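Local atomic coordinates of rubisco operon transcriptional regulator (Synechocystis sp., PDB entry 5Y2W), a protein that probably represses transcription of carbon-uptake genes as a LysR-type regulator, its regulatory domain binding the metabolite 2-phosphoglycolate. Residues I102-K115 with V132-I146. Numbering follows the deposited sequence.
With PGA (2-phosphoglycolic acid), chain B.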
# COMPACT_ATOMS: atom_id res chain seq x y z
N ILE A 102 -4.37 28.95 6.19
CA ILE A 102 -5.01 27.85 5.55
C ILE A 102 -5.62 28.32 4.22
O ILE A 102 -5.69 27.53 3.28
CB ILE A 102 -6.04 27.16 6.46
CG1 ILE A 102 -6.54 25.87 5.79
CG2 ILE A 102 -7.21 28.10 6.76
CD1 ILE A 102 -7.19 24.88 6.72
N THR A 103 -6.03 29.59 4.17
CA THR A 103 -6.46 30.26 2.93
C THR A 103 -5.50 30.13 1.74
O THR A 103 -5.96 30.07 0.58
CB THR A 103 -6.70 31.78 3.16
OG1 THR A 103 -5.54 32.39 3.80
CG2 THR A 103 -7.93 32.01 4.03
N ALA A 104 -4.20 29.99 2.01
CA ALA A 104 -3.24 29.71 0.93
C ALA A 104 -3.49 28.38 0.16
O ALA A 104 -2.89 28.13 -0.92
CB ALA A 104 -1.80 29.77 1.46
N LEU A 105 -4.33 27.50 0.70
CA LEU A 105 -4.61 26.23 0.00
C LEU A 105 -5.64 26.33 -1.12
O LEU A 105 -5.75 25.43 -1.93
CB LEU A 105 -5.05 25.14 1.00
CG LEU A 105 -3.96 24.72 2.00
CD1 LEU A 105 -4.43 23.51 2.79
CD2 LEU A 105 -2.65 24.46 1.31
N ASN A 106 -6.39 27.42 -1.14
CA ASN A 106 -7.44 27.61 -2.09
C ASN A 106 -6.96 27.49 -3.53
O ASN A 106 -6.04 28.17 -3.92
CB ASN A 106 -8.01 29.00 -1.89
CG ASN A 106 -9.04 29.02 -0.81
OD1 ASN A 106 -10.00 28.27 -0.88
ND2 ASN A 106 -8.84 29.84 0.19
N ASP A 107 -7.60 26.63 -4.29
CA ASP A 107 -7.24 26.40 -5.69
C ASP A 107 -5.88 25.76 -5.94
O ASP A 107 -5.51 25.60 -7.08
CB ASP A 107 -7.42 27.69 -6.50
CG ASP A 107 -8.86 28.10 -6.55
OD1 ASP A 107 -9.59 27.42 -7.28
OD2 ASP A 107 -9.29 29.01 -5.81
N GLU A 108 -5.17 25.37 -4.88
CA GLU A 108 -4.01 24.51 -5.05
C GLU A 108 -4.37 23.19 -5.63
O GLU A 108 -5.45 22.65 -5.35
CB GLU A 108 -3.35 24.22 -3.72
CG GLU A 108 -2.54 25.36 -3.17
CD GLU A 108 -1.16 25.52 -3.82
OE1 GLU A 108 -0.53 24.50 -4.24
OE2 GLU A 108 -0.72 26.71 -3.92
N ALA A 109 -3.48 22.66 -6.48
CA ALA A 109 -3.66 21.34 -7.07
C ALA A 109 -3.45 20.38 -5.91
O ALA A 109 -2.42 20.43 -5.20
CB ALA A 109 -2.65 21.05 -8.18
N PHE A 110 -4.44 19.52 -5.71
CA PHE A 110 -4.54 18.70 -4.50
C PHE A 110 -4.98 17.27 -4.85
O PHE A 110 -6.05 17.06 -5.43
CB PHE A 110 -5.53 19.32 -3.55
CG PHE A 110 -5.49 18.74 -2.17
CD1 PHE A 110 -6.11 17.54 -1.89
CD2 PHE A 110 -4.82 19.40 -1.16
CE1 PHE A 110 -6.05 16.99 -0.62
CE2 PHE A 110 -4.75 18.88 0.11
CZ PHE A 110 -5.38 17.66 0.38
N ILE A 111 -4.17 16.30 -4.45
CA ILE A 111 -4.44 14.93 -4.78
C ILE A 111 -5.20 14.33 -3.67
O ILE A 111 -4.77 14.41 -2.51
CB ILE A 111 -3.12 14.17 -4.98
CG1 ILE A 111 -2.25 14.86 -6.05
CG2 ILE A 111 -3.41 12.71 -5.34
CD1 ILE A 111 -0.77 14.78 -5.80
N MET A 112 -6.29 13.66 -3.97
CA MET A 112 -7.10 13.05 -2.91
C MET A 112 -6.92 11.53 -2.87
O MET A 112 -6.60 10.90 -3.86
CB MET A 112 -8.56 13.33 -3.17
CG MET A 112 -9.04 14.73 -2.85
SD MET A 112 -9.42 15.02 -1.11
CE MET A 112 -9.94 16.74 -1.02
N ARG A 113 -7.10 10.95 -1.70
CA ARG A 113 -7.23 9.52 -1.53
C ARG A 113 -8.60 9.07 -2.10
O ARG A 113 -9.47 9.92 -2.37
CB ARG A 113 -7.19 9.19 -0.01
CG ARG A 113 -5.81 9.22 0.62
CD ARG A 113 -5.00 7.98 0.32
NE ARG A 113 -5.76 6.81 0.75
CZ ARG A 113 -5.81 6.31 1.99
NH1 ARG A 113 -6.67 5.31 2.24
NH2 ARG A 113 -5.03 6.82 2.95
N GLU A 114 -8.77 7.76 -2.26
CA GLU A 114 -10.07 7.12 -2.66
C GLU A 114 -11.16 7.42 -1.64
O GLU A 114 -10.86 7.64 -0.45
CB GLU A 114 -9.91 5.62 -2.80
CG GLU A 114 -9.85 4.78 -1.50
CD GLU A 114 -8.54 4.93 -0.69
OE1 GLU A 114 -8.49 4.34 0.42
OE2 GLU A 114 -7.60 5.67 -1.13
N LYS A 115 -12.40 7.50 -2.14
CA LYS A 115 -13.61 7.49 -1.33
C LYS A 115 -13.58 6.29 -0.41
O LYS A 115 -13.24 5.19 -0.85
CB LYS A 115 -14.88 7.41 -2.22
CG LYS A 115 -15.18 8.68 -3.02
CD LYS A 115 -16.52 8.63 -3.76
CE LYS A 115 -16.74 9.87 -4.63
NZ LYS A 115 -15.60 10.16 -5.58
N VAL A 132 -12.33 26.28 2.23
CA VAL A 132 -11.14 26.10 1.39
C VAL A 132 -11.60 25.27 0.23
O VAL A 132 -12.24 24.25 0.44
CB VAL A 132 -10.02 25.37 2.16
CG1 VAL A 132 -9.00 24.73 1.22
CG2 VAL A 132 -9.37 26.32 3.14
N ASP A 133 -11.27 25.68 -0.98
CA ASP A 133 -11.60 24.89 -2.18
C ASP A 133 -10.29 24.58 -2.85
O ASP A 133 -9.56 25.51 -3.19
CB ASP A 133 -12.48 25.67 -3.18
CG ASP A 133 -13.84 26.06 -2.61
OD1 ASP A 133 -14.51 25.24 -1.92
OD2 ASP A 133 -14.26 27.21 -2.87
N VAL A 134 -10.02 23.29 -3.07
CA VAL A 134 -8.78 22.88 -3.73
C VAL A 134 -9.14 22.32 -5.06
O VAL A 134 -10.24 21.87 -5.25
CB VAL A 134 -7.99 21.81 -2.95
CG1 VAL A 134 -7.26 22.47 -1.83
CG2 VAL A 134 -8.93 20.70 -2.45
N ARG A 135 -8.18 22.33 -5.97
CA ARG A 135 -8.41 21.81 -7.31
C ARG A 135 -8.02 20.34 -7.36
O ARG A 135 -6.87 19.97 -7.26
CB ARG A 135 -7.59 22.63 -8.30
CG ARG A 135 -7.91 22.30 -9.74
CD ARG A 135 -7.41 23.35 -10.74
NE ARG A 135 -7.80 23.05 -12.13
CZ ARG A 135 -7.14 22.24 -12.96
NH1 ARG A 135 -6.03 21.63 -12.58
NH2 ARG A 135 -7.59 22.03 -14.20
N VAL A 136 -8.99 19.48 -7.45
CA VAL A 136 -8.72 18.05 -7.45
C VAL A 136 -8.92 17.45 -8.84
O VAL A 136 -9.96 17.57 -9.41
CB VAL A 136 -9.68 17.34 -6.50
CG1 VAL A 136 -9.39 15.85 -6.44
CG2 VAL A 136 -9.59 17.97 -5.11
N ARG A 137 -7.91 16.79 -9.37
CA ARG A 137 -8.10 15.97 -10.56
C ARG A 137 -7.60 14.51 -10.44
O ARG A 137 -7.88 13.68 -11.30
CB ARG A 137 -7.48 16.70 -11.76
CG ARG A 137 -8.32 17.92 -12.15
CD ARG A 137 -8.05 18.34 -13.57
NE ARG A 137 -6.63 18.73 -13.71
CZ ARG A 137 -5.71 18.14 -14.49
NH1 ARG A 137 -4.47 18.64 -14.49
NH2 ARG A 137 -5.99 17.08 -15.27
N LEU A 138 -6.88 14.21 -9.35
CA LEU A 138 -6.35 12.89 -9.09
C LEU A 138 -6.92 12.42 -7.78
O LEU A 138 -6.77 13.08 -6.76
CB LEU A 138 -4.84 12.93 -8.97
CG LEU A 138 -4.07 13.34 -10.21
CD1 LEU A 138 -2.59 13.38 -9.96
CD2 LEU A 138 -4.38 12.34 -11.31
N GLU A 139 -7.60 11.30 -7.85
CA GLU A 139 -8.02 10.55 -6.70
C GLU A 139 -7.21 9.28 -6.74
O GLU A 139 -7.47 8.41 -7.57
CB GLU A 139 -9.53 10.31 -6.80
CG GLU A 139 -10.06 9.33 -5.82
CD GLU A 139 -11.55 9.18 -5.90
OE1 GLU A 139 -12.03 8.02 -5.70
OE2 GLU A 139 -12.24 10.23 -6.12
N LEU A 140 -6.18 9.19 -5.89
CA LEU A 140 -5.25 8.05 -5.91
C LEU A 140 -5.38 7.16 -4.68
O LEU A 140 -5.05 7.56 -3.58
CB LEU A 140 -3.83 8.49 -6.09
CG LEU A 140 -3.52 9.39 -7.27
CD1 LEU A 140 -2.04 9.72 -7.30
CD2 LEU A 140 -3.95 8.73 -8.55
N GLY A 141 -5.85 5.93 -4.89
CA GLY A 141 -6.13 5.01 -3.80
C GLY A 141 -4.95 4.36 -3.05
O GLY A 141 -4.97 3.15 -2.79
N SER A 142 -3.97 5.14 -2.64
CA SER A 142 -2.84 4.59 -1.90
C SER A 142 -2.03 5.76 -1.44
O SER A 142 -1.83 6.70 -2.22
CB SER A 142 -2.00 3.74 -2.83
OG SER A 142 -0.64 3.70 -2.45
N ASN A 143 -1.60 5.75 -0.19
CA ASN A 143 -0.63 6.75 0.28
C ASN A 143 0.65 6.79 -0.53
O ASN A 143 1.25 7.86 -0.72
CB ASN A 143 -0.32 6.57 1.76
CG ASN A 143 -1.57 6.65 2.64
OD1 ASN A 143 -2.26 7.68 2.72
ND2 ASN A 143 -1.89 5.53 3.28
N GLU A 144 1.12 5.64 -0.99
CA GLU A 144 2.42 5.61 -1.66
C GLU A 144 2.19 6.26 -3.02
O GLU A 144 2.98 7.02 -3.46
CB GLU A 144 2.94 4.20 -1.88
CG GLU A 144 2.49 3.20 -0.83
CD GLU A 144 3.16 3.53 0.46
OE1 GLU A 144 4.40 3.74 0.33
OE2 GLU A 144 2.48 3.63 1.55
N ALA A 145 1.07 5.94 -3.66
CA ALA A 145 0.74 6.54 -4.98
C ALA A 145 0.74 8.04 -4.89
O ALA A 145 1.29 8.68 -5.75
CB ALA A 145 -0.62 6.05 -5.43
N ILE A 146 0.14 8.58 -3.80
CA ILE A 146 0.09 9.97 -3.60
C ILE A 146 1.47 10.56 -3.37
O ILE A 146 1.78 11.61 -3.94
CB ILE A 146 -0.84 10.38 -2.45
CG1 ILE A 146 -2.27 10.05 -2.80
CG2 ILE A 146 -0.72 11.87 -2.22
CD1 ILE A 146 -3.29 10.31 -1.73
P PGA B . -7.34 5.71 5.61
O1P PGA B . -6.84 5.87 7.14
O2P PGA B . -6.53 4.61 5.02
O3P PGA B . -7.11 7.10 5.00
O4P PGA B . -8.73 5.20 5.74
C2 PGA B . -5.52 6.06 7.59
C1 PGA B . -5.42 7.10 8.70
O1 PGA B . -4.28 7.38 9.19
O2 PGA B . -6.48 7.64 9.08
O HOH W 1 -5.48 16.42 -8.08
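Ala-109 and Met-112 run parallel to Arg-135 and Glu-139, joined at two single bridges: Glu-108 O and Phe-110 N bind the backbone of Arg-135, while Met-112 gives its N to Leu-138 O and takes Leu-140 N on its own O. Between them the pairing slips by one residue, and a water donates to Phe-110 O and accepts from Arg-137 N, linking the two segments there.

At the far end Asn-106 OD1 accepts the Asp-133 N-H, 2.9 Å and nearly straight. Val-134 CB packs 3.6 Å from Phe-110 CB; the Phe-110 ring meets Phe-127 of helix 118-129 edge-to-face. Met-112, bent at chi2 (-82°), lays CG against Val-136 CG1 at 3.8 Å, the two side chains crossing at about a right angle. Ile-111 CG2 touches Leu-140 CD1 on strand 138-140 and Ile-146 CG1 in the first turn of helix 143-151.

Arg-113 begins by pointing away, but bends at chi2 and chi3 bring its chain back across the tip of Ile-146, with CD 3.5 Å from Ile-146 CD1. Glu-114 grips the guanidinium side-on, OE2 to NE and OE1 to NH1, nearly in its plane, which fixes its rotation. Arg-113 NH2 donates to Asn-143 OD1 at 2.9 Å in a bent bond, the acceptor tilted from the guanidinium plane and the amide turned 89° to it; Arg-113 NH1 donates to PGA O2P at 2.9 Å, much straighter (164°). Glu-139 OE2 forms a longer salt bridge with Lys-115 NZ, 3.4 Å, and another with Arg-120.

Residues 138-140 also pair in parallel with a strand of the second subunit. This edge thus joins the dimer interface to the phosphate site of the ligand cleft, in the periplasmic-binding-protein-like fold of LysR-type effector domains.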